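Local coordinates for elastase inhibitor AFUEI (Aspergillus fumigatus Af293, PDB 3W0E), which inhibits the fungus's own elastase non-competitively, with a nanomolar inhibition constant, and also inhibits human leukocyte elastase, at residues 47-53 with 64-68. Residues are numbered along the deposited sequence; the frame is centred on the assembly and turned at random.
Sequences YIASRLN and SAHCA
The C-terminal carboxylate of A68, just past strand 62-67 at the open end of the hairpin it forms with strand 52-56, illustrates how a charged side chain, an amide and a backbone N-H together fix a chain terminus. R51 meets it side-on: NE reaches OXT at 2.7 Å in an almost straight salt bridge (175°), and NH2 reaches O at 2.8 Å. Because the R51 chain bends at chi3 (55°), the guanidinium edge lies alongside the carboxylate, while I48 CD1 lies above one guanidinium face, toward its rim. Each oxygen takes a second donor: I48 N approaches O from above the carboxylate plane, and N53 ND2 gives OXT a bond of 2.7 Å. In this I78-family inhibitor, of the clan that includes CI-2, the antiparallel hairpin pairs N53 with H66 through N53 N to H66 O (2.8 Å) and H66 N to N53 O (3.1 Å). N53 N and ND2 reach H66 O from opposite faces of its carbonyl plane, and N53 CB packs over the imidazole. The face carrying L52 and C67 turns to helix 2-15, where L52 packs and C67 is disulfide-bonded to C5. Beside the terminus, Y47 CD2 touches A68 CB at 3.5 Å.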
loop_
_atom_site.group_PDB
_atom_site.type_symbol
_atom_site.label_atom_id
_atom_site.label_comp_id
_atom_site.label_asym_id
_atom_site.label_seq_id
_atom_site.Cartn_x
_atom_site.Cartn_y
_atom_site.Cartn_z
ATOM N N TYR A 47 2.560 -8.628 -5.858
ATOM C CA TYR A 47 1.476 -8.371 -4.907
ATOM C C TYR A 47 1.039 -9.610 -4.141
ATOM O O TYR A 47 0.640 -10.618 -4.724
ATOM C CB TYR A 47 0.262 -7.721 -5.597
ATOM C CG TYR A 47 -0.966 -7.568 -4.710
ATOM C CD1 TYR A 47 -2.001 -8.486 -4.774
ATOM C CD2 TYR A 47 -1.101 -6.494 -3.818
ATOM C CE1 TYR A 47 -3.136 -8.357 -3.987
ATOM C CE2 TYR A 47 -2.234 -6.373 -3.010
ATOM C CZ TYR A 47 -3.242 -7.312 -3.100
ATOM O OH TYR A 47 -4.389 -7.211 -2.325
ATOM N N ILE A 48 1.126 -9.527 -2.823
ATOM C CA ILE A 48 0.739 -10.639 -1.959
ATOM C C ILE A 48 -0.251 -10.114 -0.936
ATOM O O ILE A 48 0.117 -9.394 -0.009
ATOM C CB ILE A 48 1.976 -11.300 -1.301
ATOM C CG1 ILE A 48 2.945 -11.798 -2.374
ATOM C CG2 ILE A 48 1.563 -12.436 -0.359
ATOM C CD1 ILE A 48 4.123 -12.581 -1.845
ATOM N N ALA A 49 -1.521 -10.475 -1.123
ATOM C CA ALA A 49 -2.628 -9.927 -0.347
ATOM C C ALA A 49 -2.482 -10.174 1.140
ATOM O O ALA A 49 -3.069 -9.448 1.927
ATOM C CB ALA A 49 -3.966 -10.509 -0.830
ATOM N N SER A 50 -1.725 -11.212 1.504
ATOM C CA SER A 50 -1.568 -11.624 2.905
ATOM C C SER A 50 -0.422 -10.912 3.629
ATOM O O SER A 50 -0.280 -11.037 4.844
ATOM C CB SER A 50 -1.323 -13.141 2.998
ATOM O OG SER A 50 -2.268 -13.880 2.231
ATOM N N ARG A 51 0.403 -10.189 2.883
ATOM C CA ARG A 51 1.608 -9.587 3.449
ATOM C C ARG A 51 1.353 -8.188 3.989
ATOM O O ARG A 51 0.844 -7.306 3.275
ATOM C CB ARG A 51 2.724 -9.558 2.402
ATOM C CG ARG A 51 4.059 -8.937 2.914
ATOM C CD ARG A 51 5.171 -9.238 1.961
ATOM N NE ARG A 51 4.840 -8.796 0.610
ATOM C CZ ARG A 51 5.501 -9.155 -0.486
ATOM N NH1 ARG A 51 6.562 -9.947 -0.402
ATOM N NH2 ARG A 51 5.099 -8.708 -1.675
ATOM N N LEU A 52 1.676 -7.986 5.264
ATOM C CA LEU A 52 1.533 -6.677 5.859
ATOM C C LEU A 52 2.850 -5.938 5.671
ATOM O O LEU A 52 3.909 -6.426 6.071
ATOM C CB LEU A 52 1.183 -6.775 7.338
ATOM C CG LEU A 52 1.154 -5.448 8.087
ATOM C CD1 LEU A 52 0.189 -4.452 7.420
ATOM C CD2 LEU A 52 0.764 -5.679 9.541
ATOM N N ASN A 53 2.774 -4.770 5.047
ATOM C CA ASN A 53 3.946 -3.921 4.872
ATOM C C ASN A 53 3.893 -2.772 5.848
ATOM O O ASN A 53 2.931 -2.021 5.885
ATOM C CB ASN A 53 4.022 -3.369 3.445
ATOM C CG ASN A 53 4.180 -4.448 2.418
ATOM O OD1 ASN A 53 5.257 -5.022 2.264
ATOM N ND2 ASN A 53 3.100 -4.751 1.709
ATOM N N SER A 64 3.366 4.443 7.509
ATOM C CA SER A 64 2.198 3.870 6.841
ATOM C C SER A 64 2.200 2.353 6.855
ATOM O O SER A 64 3.176 1.728 7.270
ATOM C CB SER A 64 2.137 4.353 5.393
ATOM O OG SER A 64 0.834 4.201 4.844
ATOM N N ALA A 65 1.098 1.764 6.391
ATOM C CA ALA A 65 1.012 0.307 6.257
ATOM C C ALA A 65 0.044 -0.043 5.140
ATOM O O ALA A 65 -0.932 0.669 4.915
ATOM C CB ALA A 65 0.560 -0.338 7.572
ATOM N N HIS A 66 0.322 -1.130 4.433
ATOM C CA HIS A 66 -0.617 -1.628 3.437
ATOM C C HIS A 66 -0.327 -3.091 3.189
ATOM O O HIS A 66 0.778 -3.559 3.456
ATOM C CB HIS A 66 -0.541 -0.817 2.131
ATOM C CG HIS A 66 0.718 -1.026 1.347
ATOM N ND1 HIS A 66 1.911 -0.423 1.683
ATOM C CD2 HIS A 66 0.961 -1.743 0.226
ATOM C CE1 HIS A 66 2.839 -0.778 0.812
ATOM N NE2 HIS A 66 2.289 -1.573 -0.086
ATOM N N CYS A 67 -1.325 -3.816 2.694
ATOM C CA CYS A 67 -1.139 -5.216 2.381
ATOM C C CYS A 67 -0.766 -5.357 0.912
ATOM O O CYS A 67 -1.460 -4.827 0.035
ATOM C CB CYS A 67 -2.404 -6.015 2.716
ATOM S SG CYS A 67 -2.860 -5.878 4.435
ATOM N N ALA A 68 0.349 -6.041 0.651
ATOM C CA ALA A 68 0.823 -6.248 -0.708
ATOM C C ALA A 68 2.152 -6.971 -0.719
ATOM O O ALA A 68 2.596 -7.491 -1.751
ATOM C CB ALA A 68 0.937 -4.899 -1.446
ATOM O OXT ALA A 68 2.838 -7.040 0.303
HETATM O O HOH W 1 -4.757 -5.633 0.448
#